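Local coordinates for extrinsic protein in photosystem II (PDB 4K7B) that is an extrinsic subunit of photosystem II from a marine centric diatom, a PsbQ-like helical protein that probably binds the lumenal side of the complex, at residues G17-A22 with A36-A41; R11-Y16 with S47-T52; A62-I67 with D84-A89. All coordinates share one frame; numbering follows the deposited sequence. Where two conformers were deposited one is given.

The three contacts tie together the helices of one PsbQ-like chain. Contacts 1 and 2 both join helix 6-21 to helix 39-49 and its flanks, with centres about 12 Å apart; they meet where Ala41 O packs on Tyr16 CB at 3.5 Å, and the chain segment closed by contact 1 lies within that closed by contact 2. Contact 3, helix 54-73 against helix 76-89, lies about 12 Å from contact 1 between centres and touches it through Ile20 CD1 and Tyr86 OH, 3.7 Å apart. Contacts 2 and 3 do not touch. Both segments of contact 1 bind a sulfate, and the 47-52 side of contact 2 another.

Contact 1 (G17-A22 with A36-A41); sequences GDRIAA and AEEKNA. With SO4 (sulfate ion), chain C.
Arg19 reaches across to Glu38 and grips it side-on, two nitrogens closing on a single carboxylate oxygen. Arg19 NE lies 2.6 Å from Glu38 OE2 and NH2 of Arg19 2.8 Å from the same OE2, which sits in the guanidinium plane. The carboxylate itself is turned 69° from that plane: NE takes the syn lone pair of OE2, whereas NH2 comes from above the carboxylate plane. The arginine bends at chi3 (52°), which turns the guanidinium toward Asn40 and the sulfate, and the CB of Ala41 lies over one face, off toward its rim, 3.6 Å from Arg19 NE. Glu38 occupies the N-cap position of helix 39-49, at the break after helix 32-37, so the salt bridge ties this helix-helix junction to helix 6-21 of the PsbQ-like bundle. It probably offsets much of the arginine's charge. A water bridges Arg19 O and the second carboxylate oxygen, OE1, the latter through a weak bond. The outer edge of the guanidinium faces a sulfate, probably from the crystallisation liquor: NH1 of Arg19 donates to sulfate O1 and NH2 to sulfate O4 at 2.8 Å, and Asn40 ND2 donates to sulfate O3 at 3.0 Å. Deeper in, Ile20 lays CG1 4.1 Å from Ala41 CB; beyond the contact its side chain packs on Phe42 and Phe45 of helix 39-49.

Contact 2 (R11-Y16 with S47-T52); sequences RARGLY and SGAYPT. With SO4 (sulfate ion), chain B.
Ala12 presses its methyl onto the backbone of Gly48, with CB 3.6 Å from both Gly48 CA and Gly48 C. The absence of a side chain at Gly48 lets helix 6-21 come close to the end of helix 39-49: the CA atoms of Ala12 and Gly48 are 5.1 Å apart. One residue on, Arg13 carries the polar part. In the conformer given, its CG stands opposite the backbone N (chi1 172°) and the chain bends at chi3, which brings NH2 past the methyl of Ala49 to the hydroxyl end of Tyr50. The guanidinium and ring planes are 70° apart, and the Arg13 NH2 bond to Tyr50 OH is weak at 3.4 Å. In that conformer a water accepts from Arg13 NH2 at 2.8 Å and donates to Ala49 O at 2.7 Å. Ala49 CB also sits over the centre of the Tyr50 ring. Both polar ends have stronger partners in Asn90, whose carbonyl O takes Arg13 NH1 and whose OD1 bonds Tyr50 OH. A sulfate accepts from Thr52 N and Asn53 N. Close packing of the Ala12 methyl on the Gly48 backbone joins the helices, and the weak direct arginine-tyrosine bond probably contributes less than water and Asn90.

Contact 3 (A62-I67 with D84-A89); sequences AQTNEI and DAYMAA
Helices 62-67 and 84-89 run nearly antiparallel, their axes 9.3 Å apart at closest approach and 160° between directions, with Gln63 opposite Tyr86 at a CA separation of 5.6 Å. Tyr86 is the main filler between them. A chi1 of 174° swings its ring away from the backbone N and across the flank of helix 62-67, where Gln63 CB meets the ring edge in its plane, 3.7 Å from Tyr86 CD1. Thr64 lies beside the tyrosine and points the same way, its OG1 3.4 Å from Tyr86 CE1; that hydroxyl bonds Ala60 O and Asn46 ND2. Ile67 crosses at about a right angle, placing CD1 3.8 Å from Tyr86 CB at the root of the ring. Toward the C-terminal end of 84-89, Gln63 extends beyond CG to put its amide, 79° from the ring plane, against Ala89, NE2 3.5 Å from Ala89 CB, while OE1 accepts from Asn90 ND2. No hydrogen bond crosses between the segments; this is a helical hairpin, helix 54-73 turning back into helix 76-89. Helix 39-49 packs on both arms, as Phe42 touches Thr64, Ile67 and Tyr86 and Asn46 OD1 bonds Tyr86 OH, while Met87 touches Ala21 of helix 6-21.

Contact 1 (G17-A22 with A36-A41)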
ATOM      1  N   GLY A  17      -6.823   1.516   0.932  1.00  9.96           N
ATOM      2  CA  GLY A  17      -6.053   1.716  -0.271  1.00 11.62           C
ATOM      3  C   GLY A  17      -5.220   2.981  -0.169  1.00 12.50           C
ATOM      4  O   GLY A  17      -4.067   2.986  -0.599  1.00 11.59           O
ATOM      5  N   ASP A  18      -5.792   4.049   0.392  1.00 10.96           N
ATOM      6  CA  ASP A  18      -5.028   5.294   0.525  1.00 11.47           C
ATOM      7  C   ASP A  18      -3.883   5.136   1.530  1.00 11.49           C
ATOM      8  O   ASP A  18      -2.782   5.664   1.297  1.00 11.38           O
ATOM      9  CB  ASP A  18      -5.914   6.483   0.901  1.00 10.26           C
ATOM     10  CG  ASP A  18      -6.810   6.934  -0.238  1.00 13.32           C
ATOM     11  OD1 ASP A  18      -6.660   6.438  -1.383  1.00 15.44           O
ATOM     12  OD2 ASP A  18      -7.672   7.802   0.022  1.00 15.89           O
ATOM     13  N   ARG A  19      -4.127   4.413   2.626  1.00 10.31           N
ATOM     14  CA  ARG A  19      -3.021   4.134   3.557  1.00 10.54           C
ATOM     15  C   ARG A  19      -1.879   3.395   2.859  1.00 12.17           C
ATOM     16  O   ARG A  19      -0.689   3.671   3.095  1.00 12.05           O
ATOM     17  CB  ARG A  19      -3.509   3.357   4.785  1.00 11.10           C
ATOM     18  CG  ARG A  19      -4.317   4.214   5.748  1.00 12.00           C
ATOM     19  CD  ARG A  19      -4.918   3.438   6.922  1.00 11.45           C
ATOM     20  NE  ARG A  19      -3.928   2.633   7.650  1.00 18.50           N
ATOM     21  CZ  ARG A  19      -4.212   1.865   8.705  1.00 19.77           C
ATOM     22  NH1 ARG A  19      -5.456   1.798   9.168  1.00 20.31           N
ATOM     23  NH2 ARG A  19      -3.254   1.150   9.304  1.00 16.98           N
ATOM     24  N   ILE A  20      -2.233   2.458   1.988  1.00  9.76           N
ATOM     25  CA  ILE A  20      -1.217   1.707   1.262  1.00 12.18           C
ATOM     26  C   ILE A  20      -0.486   2.579   0.226  1.00 10.91           C
ATOM     27  O   ILE A  20       0.738   2.532   0.122  1.00 12.03           O
ATOM     28  CB  ILE A  20      -1.831   0.438   0.629  1.00 11.08           C
ATOM     29  CG1 ILE A  20      -2.296  -0.501   1.748  1.00 11.08           C
ATOM     30  CG2 ILE A  20      -0.854  -0.228  -0.318  1.00 13.29           C
ATOM     31  CD1 ILE A  20      -3.287  -1.559   1.283  1.00 13.50           C
ATOM     32  N   ALA A  21      -1.222   3.405  -0.499  1.00 10.00           N
ATOM     33  CA  ALA A  21      -0.606   4.274  -1.488  1.00 10.37           C
ATOM     34  C   ALA A  21       0.334   5.276  -0.832  1.00 10.39           C
ATOM     35  O   ALA A  21       1.348   5.658  -1.422  1.00 13.66           O
ATOM     36  CB  ALA A  21      -1.685   5.003  -2.289  1.00 12.13           C
ATOM     37  N   ALA A  22      -0.009   5.700   0.384  1.00 10.29           N
ATOM     38  CA  ALA A  22       0.789   6.689   1.101  1.00 11.83           C
ATOM     39  C   ALA A  22       2.170   6.160   1.472  1.00 13.43           C
ATOM     40  O   ALA A  22       3.036   6.940   1.878  1.00 15.86           O
ATOM     41  CB  ALA A  22       0.049   7.167   2.353  1.00 14.09           C
ATOM     42  N   ALA A  36       5.517  -2.161   7.719  1.00 13.70           N
ATOM     43  CA  ALA A  36       5.058  -3.089   8.750  1.00 14.67           C
ATOM     44  C   ALA A  36       4.017  -2.455   9.673  1.00 20.14           C
ATOM     45  O   ALA A  36       3.126  -3.133  10.185  1.00 17.46           O
ATOM     46  CB  ALA A  36       6.240  -3.600   9.551  1.00 15.31           C
ATOM     47  N   GLU A  37       4.135  -1.153   9.888  1.00 16.22           N
ATOM     48  CA  GLU A  37       3.187  -0.442  10.715  1.00 18.52           C
ATOM     49  C   GLU A  37       1.850  -0.314  10.012  1.00 21.71           C
ATOM     50  O   GLU A  37       0.839  -0.064  10.670  1.00 27.54           O
ATOM     51  CB  GLU A  37       3.740   0.930  11.116  1.00 22.49           C
ATOM     52  CG  GLU A  37       4.851   0.822  12.139  1.00 28.41           C
ATOM     53  CD  GLU A  37       5.426   2.162  12.538  1.00 38.58           C
ATOM     54  OE1 GLU A  37       5.374   3.105  11.720  1.00 39.86           O
ATOM     55  OE2 GLU A  37       5.930   2.270  13.675  1.00 44.34           O
ATOM     56  N   GLU A  38       1.832  -0.468   8.682  1.00 16.97           N
ATOM     57  CA  GLU A  38       0.521  -0.536   7.981  1.00 15.86           C
ATOM     58  C   GLU A  38      -0.085  -1.945   7.683  1.00 13.23           C
ATOM     59  O   GLU A  38      -0.995  -2.115   6.819  1.00 14.74           O
ATOM     60  CB  GLU A  38       0.574   0.264   6.677  1.00 17.03           C
ATOM     61  CG  GLU A  38       0.919   1.720   6.865  1.00 21.14           C
ATOM     62  CD  GLU A  38      -0.226   2.555   7.388  1.00 28.57           C
ATOM     63  OE1 GLU A  38       0.027   3.721   7.729  1.00 38.96           O
ATOM     64  OE2 GLU A  38      -1.372   2.068   7.450  1.00 23.09           O
ATOM     65  N   LYS A  39       0.401  -2.959   8.406  1.00 13.64           N
ATOM     66  CA  LYS A  39      -0.082  -4.334   8.234  0.55 13.82           C
ATOM     67  C   LYS A  39      -1.606  -4.403   8.227  1.00 13.25           C
ATOM     68  O   LYS A  39      -2.233  -5.104   7.416  1.00 12.81           O
ATOM     69  CB  LYS A  39       0.458  -5.234   9.350  0.55 16.07           C
ATOM     70  CG  LYS A  39       1.781  -5.908   9.043  0.55 18.72           C
ATOM     71  CD  LYS A  39       2.290  -6.703  10.249  0.55 19.07           C
ATOM     72  CE  LYS A  39       1.208  -7.595  10.842  0.55 19.90           C
ATOM     73  NZ  LYS A  39       1.728  -8.408  11.993  0.55 19.63           N
ATOM     74  N   ASN A  40      -2.214  -3.669   9.159  1.00 13.66           N
ATOM     75  CA  ASN A  40      -3.668  -3.688   9.251  1.00 14.70           C
ATOM     76  C   ASN A  40      -4.356  -3.116   8.017  1.00 12.40           C
ATOM     77  O   ASN A  40      -5.451  -3.548   7.669  1.00 13.84           O
ATOM     78  CB  ASN A  40      -4.164  -2.999  10.521  1.00 15.86           C
ATOM     79  CG  ASN A  40      -3.841  -3.795  11.770  1.00 20.68           C
ATOM     80  OD1 ASN A  40      -3.527  -4.981  11.691  1.00 22.33           O
ATOM     81  ND2 ASN A  40      -3.905  -3.150  12.923  1.00 22.29           N
ATOM     82  N   ALA A  41      -3.713  -2.157   7.352  1.00 12.53           N
ATOM     83  CA  ALA A  41      -4.279  -1.598   6.129  1.00 11.99           C
ATOM     84  C   ALA A  41      -4.266  -2.670   5.062  1.00 12.05           C
ATOM     85  O   ALA A  41      -5.229  -2.783   4.283  1.00 10.94           O
ATOM     86  CB  ALA A  41      -3.505  -0.375   5.666  1.00 12.52           C
TER
HETATM   87  S   SO4 C 202      -4.750   0.545  12.713  1.00 36.94           S
HETATM   88  O1  SO4 C 202      -5.845   1.138  11.936  1.00 29.96           O
HETATM   89  O2  SO4 C 202      -4.153   1.556  13.584  1.00 39.24           O
HETATM   90  O3  SO4 C 202      -5.299  -0.544  13.525  1.00 40.72           O
HETATM   91  O4  SO4 C 202      -3.705   0.018  11.829  1.00 27.70           O
HETATM   92  O   HOH W   1      -0.027   4.997   5.371  1.00 17.93           O

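Contact 2 (R11-Y16 with S47-T52)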
ATOM      1  N   ARG A  11     -15.538   2.039   1.175  1.00 12.86           N
ATOM      2  CA  ARG A  11     -14.902   2.570   2.371  0.63 13.92           C
ATOM      3  C   ARG A  11     -13.547   1.880   2.580  1.00 12.11           C
ATOM      4  O   ARG A  11     -12.538   2.537   2.860  1.00 13.44           O
ATOM      5  CB  ARG A  11     -15.830   2.341   3.574  0.63 19.18           C
ATOM      6  CG  ARG A  11     -15.779   3.401   4.653  0.63 19.84           C
ATOM      7  CD  ARG A  11     -16.875   3.198   5.714  0.63 13.89           C
ATOM      8  NE  ARG A  11     -18.127   3.895   5.400  0.63 15.42           N
ATOM      9  CZ  ARG A  11     -19.297   3.284   5.230  0.63 18.47           C
ATOM     10  NH1 ARG A  11     -19.381   1.964   5.346  0.63 20.93           N
ATOM     11  NH2 ARG A  11     -20.385   3.987   4.944  0.63 25.82           N
ATOM     12  N   ALA A  12     -13.539   0.566   2.437  1.00 11.13           N
ATOM     13  CA  ALA A  12     -12.292  -0.174   2.614  1.00 11.09           C
ATOM     14  C   ALA A  12     -11.269   0.165   1.518  1.00 10.00           C
ATOM     15  O   ALA A  12     -10.088   0.415   1.805  1.00 11.59           O
ATOM     16  CB  ALA A  12     -12.567  -1.666   2.664  1.00 10.73           C
ATOM     17  N   ARG A  13     -11.725   0.200   0.270  1.00 10.10           N
ATOM     18  CA  ARG A  13     -10.830   0.500  -0.838  0.57 10.10           C
ATOM     19  C   ARG A  13     -10.249   1.904  -0.705  1.00 11.34           C
ATOM     20  O   ARG A  13      -9.055   2.129  -0.902  1.00 14.42           O
ATOM     21  CB  ARG A  13     -11.569   0.298  -2.172  0.57  9.94           C
ATOM     22  CG  ARG A  13     -10.827   0.746  -3.407  0.57 15.47           C
ATOM     23  CD  ARG A  13     -11.524   0.223  -4.677  0.57 12.63           C
ATOM     24  NE  ARG A  13     -11.441  -1.233  -4.739  0.57 16.99           N
ATOM     25  CZ  ARG A  13     -10.395  -1.900  -5.217  0.57 16.29           C
ATOM     26  NH1 ARG A  13      -9.350  -1.237  -5.703  0.57 14.58           N
ATOM     27  NH2 ARG A  13     -10.397  -3.231  -5.225  0.57 12.97           N
ATOM     28  N   GLY A  14     -11.109   2.874  -0.343  1.00 11.36           N
ATOM     29  CA  GLY A  14     -10.688   4.247  -0.173  1.00 11.19           C
ATOM     30  C   GLY A  14      -9.716   4.411   0.982  1.00 14.29           C
ATOM     31  O   GLY A  14      -8.573   4.829   0.792  1.00 13.15           O
ATOM     32  N   LEU A  15     -10.165   4.076   2.188  1.00 12.14           N
ATOM     33  CA  LEU A  15      -9.363   4.356   3.375  1.00 11.15           C
ATOM     34  C   LEU A  15      -8.083   3.513   3.413  1.00 12.88           C
ATOM     35  O   LEU A  15      -6.961   4.052   3.578  1.00 12.04           O
ATOM     36  CB  LEU A  15     -10.190   4.142   4.639  1.00 10.84           C
ATOM     37  CG  LEU A  15     -11.341   5.129   4.840  1.00 13.56           C
ATOM     38  CD1 LEU A  15     -12.188   4.702   6.031  1.00 17.08           C
ATOM     39  CD2 LEU A  15     -10.786   6.538   5.032  1.00 16.64           C
ATOM     40  N   TYR A  16      -8.230   2.205   3.206  1.00 11.39           N
ATOM     41  CA  TYR A  16      -7.060   1.340   3.354  1.00  9.33           C
ATOM     42  C   TYR A  16      -6.191   1.409   2.103  1.00  9.25           C
ATOM     43  O   TYR A  16      -4.957   1.390   2.198  1.00 11.31           O
ATOM     44  CB  TYR A  16      -7.466  -0.094   3.708  1.00  8.48           C
ATOM     45  CG  TYR A  16      -8.230  -0.116   5.004  1.00  9.09           C
ATOM     46  CD1 TYR A  16      -7.641   0.360   6.177  1.00 10.35           C
ATOM     47  CD2 TYR A  16      -9.546  -0.564   5.061  1.00 10.18           C
ATOM     48  CE1 TYR A  16      -8.339   0.383   7.363  1.00 13.22           C
ATOM     49  CE2 TYR A  16     -10.252  -0.542   6.244  1.00 10.93           C
ATOM     50  CZ  TYR A  16      -9.640  -0.072   7.390  1.00 12.97           C
ATOM     51  OH  TYR A  16     -10.326  -0.050   8.573  1.00 15.43           O
ATOM     52  N   SER A  47      -9.635  -7.827   2.985  1.00 11.51           N
ATOM     53  CA  SER A  47     -10.922  -8.377   3.427  0.56 13.73           C
ATOM     54  C   SER A  47     -12.116  -7.498   3.035  1.00 13.56           C
ATOM     55  O   SER A  47     -13.187  -8.012   2.719  1.00 16.68           O
ATOM     56  CB  SER A  47     -10.937  -8.579   4.948  0.56 14.49           C
ATOM     57  OG  SER A  47     -10.023  -9.583   5.356  0.56 16.14           O
ATOM     58  N   GLY A  48     -11.926  -6.195   3.080  1.00 12.37           N
ATOM     59  CA  GLY A  48     -13.017  -5.256   2.830  1.00 12.49           C
ATOM     60  C   GLY A  48     -13.279  -4.964   1.371  1.00 12.52           C
ATOM     61  O   GLY A  48     -14.424  -4.758   0.957  1.00 12.94           O
ATOM     62  N   ALA A  49     -12.216  -4.928   0.574  1.00 11.03           N
ATOM     63  CA  ALA A  49     -12.356  -4.742  -0.868  1.00 12.80           C
ATOM     64  C   ALA A  49     -12.887  -5.995  -1.553  1.00 14.48           C
ATOM     65  O   ALA A  49     -13.520  -5.903  -2.610  1.00 13.81           O
ATOM     66  CB  ALA A  49     -11.022  -4.330  -1.500  1.00 16.28           C
ATOM     67  N   TYR A  50     -12.605  -7.155  -0.963  1.00 15.09           N
ATOM     68  CA  TYR A  50     -12.994  -8.436  -1.532  1.00 14.68           C
ATOM     69  C   TYR A  50     -13.791  -9.304  -0.558  1.00 16.60           C
ATOM     70  O   TYR A  50     -13.327 -10.375  -0.154  1.00 18.11           O
ATOM     71  CB  TYR A  50     -11.749  -9.205  -2.016  1.00 13.75           C
ATOM     72  CG  TYR A  50     -10.882  -8.380  -2.932  1.00 14.58           C
ATOM     73  CD1 TYR A  50     -11.404  -7.828  -4.100  1.00 14.90           C
ATOM     74  CD2 TYR A  50      -9.555  -8.118  -2.622  1.00 12.62           C
ATOM     75  CE1 TYR A  50     -10.623  -7.059  -4.937  1.00 13.88           C
ATOM     76  CE2 TYR A  50      -8.767  -7.349  -3.459  1.00 13.46           C
ATOM     77  CZ  TYR A  50      -9.312  -6.813  -4.614  1.00 14.29           C
ATOM     78  OH  TYR A  50      -8.539  -6.047  -5.458  1.00 15.85           O
ATOM     79  N   PRO A  51     -15.001  -8.856  -0.185  1.00 15.81           N
ATOM     80  CA  PRO A  51     -15.822  -9.594   0.778  1.00 19.06           C
ATOM     81  C   PRO A  51     -16.318 -10.943   0.266  1.00 18.16           C
ATOM     82  O   PRO A  51     -16.606 -11.833   1.069  1.00 22.27           O
ATOM     83  CB  PRO A  51     -17.015  -8.656   0.995  1.00 21.63           C
ATOM     84  CG  PRO A  51     -17.085  -7.845  -0.263  1.00 19.56           C
ATOM     85  CD  PRO A  51     -15.647  -7.595  -0.589  1.00 16.56           C
ATOM     86  N   THR A  52     -16.413 -11.105  -1.049  1.00 16.08           N
ATOM     87  CA  THR A  52     -17.046 -12.290  -1.606  1.00 15.86           C
ATOM     88  C   THR A  52     -16.148 -13.024  -2.592  1.00 20.88           C
ATOM     89  O   THR A  52     -16.196 -14.250  -2.685  1.00 22.57           O
ATOM     90  CB  THR A  52     -18.362 -11.913  -2.326  1.00 17.80           C
ATOM     91  OG1 THR A  52     -19.169 -11.124  -1.446  1.00 22.28           O
ATOM     92  CG2 THR A  52     -19.137 -13.162  -2.747  1.00 20.36           C
TER
HETATM   93  S   SO4 B 201     -15.798  -8.727  -4.274  1.00 44.91           S
HETATM   94  O1  SO4 B 201     -17.153  -9.102  -3.884  1.00 22.95           O
HETATM   95  O2  SO4 B 201     -15.535  -7.312  -4.032  1.00 41.71           O
HETATM   96  O3  SO4 B 201     -14.903  -9.547  -3.499  1.00 26.70           O
HETATM   97  O4  SO4 B 201     -15.533  -9.013  -5.685  1.00 56.43           O
HETATM   98  O   HOH W   2     -12.991  -4.209  -4.692  1.00 18.37           O

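Contact 3 (A62-I67 with D84-A89)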
ATOM      1  N   ALA A  62      -1.608 -13.293  -1.160  1.00 13.64           N
ATOM      2  CA  ALA A  62      -0.315 -13.724  -1.696  1.00 13.03           C
ATOM      3  C   ALA A  62       0.629 -12.554  -2.037  1.00 13.91           C
ATOM      4  O   ALA A  62       1.834 -12.614  -1.746  1.00 15.70           O
ATOM      5  CB  ALA A  62      -0.502 -14.657  -2.899  1.00 16.20           C
ATOM      6  N   GLN A  63       0.082 -11.497  -2.634  1.00 14.35           N
ATOM      7  CA  GLN A  63       0.884 -10.326  -3.009  1.00 11.21           C
ATOM      8  C   GLN A  63       1.384  -9.586  -1.769  1.00 11.94           C
ATOM      9  O   GLN A  63       2.513  -9.048  -1.730  1.00 13.57           O
ATOM     10  CB  GLN A  63       0.056  -9.403  -3.914  1.00 12.10           C
ATOM     11  CG  GLN A  63      -0.260 -10.041  -5.267  1.00 15.83           C
ATOM     12  CD  GLN A  63      -1.528  -9.505  -5.907  1.00 17.20           C
ATOM     13  OE1 GLN A  63      -2.166  -8.586  -5.394  1.00 17.58           O
ATOM     14  NE2 GLN A  63      -1.906 -10.094  -7.037  1.00 18.74           N
ATOM     15  N   THR A  64       0.542  -9.580  -0.738  1.00 12.14           N
ATOM     16  CA  THR A  64       0.929  -8.996   0.548  1.00 11.40           C
ATOM     17  C   THR A  64       2.100  -9.776   1.160  1.00 11.11           C
ATOM     18  O   THR A  64       3.122  -9.195   1.603  1.00 12.64           O
ATOM     19  CB  THR A  64      -0.265  -8.977   1.519  1.00 10.23           C
ATOM     20  OG1 THR A  64      -1.331  -8.199   0.936  1.00 11.65           O
ATOM     21  CG2 THR A  64       0.128  -8.367   2.861  1.00 11.70           C
ATOM     22  N   ASN A  65       1.956 -11.101   1.158  1.00 11.73           N
ATOM     23  CA  ASN A  65       3.022 -11.961   1.652  1.00 11.62           C
ATOM     24  C   ASN A  65       4.311 -11.703   0.881  1.00 14.65           C
ATOM     25  O   ASN A  65       5.397 -11.700   1.458  1.00 14.33           O
ATOM     26  CB  ASN A  65       2.650 -13.436   1.548  1.00 12.51           C
ATOM     27  CG  ASN A  65       1.653 -13.884   2.619  1.00 13.15           C
ATOM     28  OD1 ASN A  65       1.500 -13.255   3.655  1.00 13.76           O
ATOM     29  ND2 ASN A  65       0.968 -14.992   2.357  1.00 17.69           N
ATOM     30  N   GLU A  66       4.197 -11.484  -0.427  1.00 14.27           N
ATOM     31  CA  GLU A  66       5.380 -11.194  -1.235  0.50 15.99           C
ATOM     32  C   GLU A  66       6.070  -9.902  -0.793  1.00 14.72           C
ATOM     33  O   GLU A  66       7.320  -9.848  -0.693  1.00 14.63           O
ATOM     34  CB  GLU A  66       5.015 -11.113  -2.717  0.50 18.51           C
ATOM     35  CG  GLU A  66       6.209 -11.229  -3.634  0.50 16.02           C
ATOM     36  CD  GLU A  66       6.833 -12.611  -3.593  0.50 26.68           C
ATOM     37  OE1 GLU A  66       8.058 -12.723  -3.810  0.50 30.31           O
ATOM     38  OE2 GLU A  66       6.096 -13.584  -3.337  0.50 28.55           O
ATOM     39  N   ILE A  67       5.270  -8.858  -0.539  1.00 14.05           N
ATOM     40  CA  ILE A  67       5.846  -7.631   0.019  1.00 12.23           C
ATOM     41  C   ILE A  67       6.634  -7.922   1.297  1.00 13.46           C
ATOM     42  O   ILE A  67       7.772  -7.456   1.463  1.00 13.74           O
ATOM     43  CB  ILE A  67       4.770  -6.571   0.309  1.00 11.89           C
ATOM     44  CG1 ILE A  67       4.142  -6.099  -0.995  1.00 11.18           C
ATOM     45  CG2 ILE A  67       5.362  -5.389   1.091  1.00 13.97           C
ATOM     46  CD1 ILE A  67       2.897  -5.279  -0.773  1.00 11.98           C
ATOM     47  N   ASP A  84       4.528  -2.290  -5.905  1.00 15.53           N
ATOM     48  CA  ASP A  84       3.939  -1.842  -7.157  1.00 14.98           C
ATOM     49  C   ASP A  84       3.037  -2.927  -7.750  1.00 15.66           C
ATOM     50  O   ASP A  84       1.965  -2.622  -8.274  1.00 17.12           O
ATOM     51  CB  ASP A  84       5.021  -1.458  -8.170  1.00 17.02           C
ATOM     52  CG  ASP A  84       5.787  -0.206  -7.774  1.00 19.43           C
ATOM     53  OD1 ASP A  84       5.319   0.542  -6.882  1.00 19.02           O
ATOM     54  OD2 ASP A  84       6.866   0.029  -8.366  1.00 22.37           O
ATOM     55  N   ALA A  85       3.458  -4.183  -7.674  1.00 15.55           N
ATOM     56  CA  ALA A  85       2.635  -5.271  -8.213  1.00 16.64           C
ATOM     57  C   ALA A  85       1.310  -5.391  -7.465  1.00 15.85           C
ATOM     58  O   ALA A  85       0.253  -5.595  -8.079  1.00 17.13           O
ATOM     59  CB  ALA A  85       3.393  -6.594  -8.174  1.00 17.67           C
ATOM     60  N   TYR A  86       1.370  -5.255  -6.144  1.00 12.84           N
ATOM     61  CA  TYR A  86       0.179  -5.316  -5.307  1.00 13.65           C
ATOM     62  C   TYR A  86      -0.775  -4.173  -5.650  1.00 12.88           C
ATOM     63  O   TYR A  86      -1.982  -4.376  -5.835  1.00 13.60           O
ATOM     64  CB  TYR A  86       0.583  -5.256  -3.832  1.00 13.36           C
ATOM     65  CG  TYR A  86      -0.561  -5.171  -2.849  1.00 12.83           C
ATOM     66  CD1 TYR A  86      -1.319  -6.285  -2.535  1.00 15.43           C
ATOM     67  CD2 TYR A  86      -0.873  -3.971  -2.218  1.00 14.95           C
ATOM     68  CE1 TYR A  86      -2.357  -6.215  -1.623  1.00 14.06           C
ATOM     69  CE2 TYR A  86      -1.918  -3.887  -1.310  1.00 17.10           C
ATOM     70  CZ  TYR A  86      -2.653  -5.016  -1.016  1.00 14.37           C
ATOM     71  OH  TYR A  86      -3.681  -4.958  -0.110  1.00 13.83           O
ATOM     72  N   MET A  87      -0.238  -2.963  -5.738  1.00 13.46           N
ATOM     73  CA  MET A  87      -1.103  -1.849  -6.095  1.00 13.57           C
ATOM     74  C   MET A  87      -1.727  -1.982  -7.470  1.00 13.36           C
ATOM     75  O   MET A  87      -2.929  -1.744  -7.633  1.00 13.70           O
ATOM     76  CB  MET A  87      -0.377  -0.527  -5.930  1.00 14.32           C
ATOM     77  CG  MET A  87      -0.258  -0.181  -4.452  1.00 18.56           C
ATOM     78  SD  MET A  87       0.555   1.370  -4.152  1.00 18.56           S
ATOM     79  CE  MET A  87      -0.465   2.491  -5.103  1.00 11.47           C
ATOM     80  N   ALA A  88      -0.929  -2.385  -8.457  1.00 15.36           N
ATOM     81  CA  ALA A  88      -1.448  -2.502  -9.816  1.00 15.62           C
ATOM     82  C   ALA A  88      -2.520  -3.584  -9.898  1.00 16.90           C
ATOM     83  O   ALA A  88      -3.564  -3.389 -10.526  1.00 19.93           O
ATOM     84  CB  ALA A  88      -0.324  -2.796 -10.787  1.00 17.76           C
ATOM     85  N   ALA A  89      -2.271  -4.716  -9.247  1.00 16.35           N
ATOM     86  CA  ALA A  89      -3.193  -5.846  -9.334  1.00 15.63           C
ATOM     87  C   ALA A  89      -4.513  -5.556  -8.637  1.00 16.86           C
ATOM     88  O   ALA A  89      -5.540  -6.148  -8.960  1.00 20.34           O
ATOM     89  CB  ALA A  89      -2.551  -7.101  -8.749  1.00 14.82           C
TER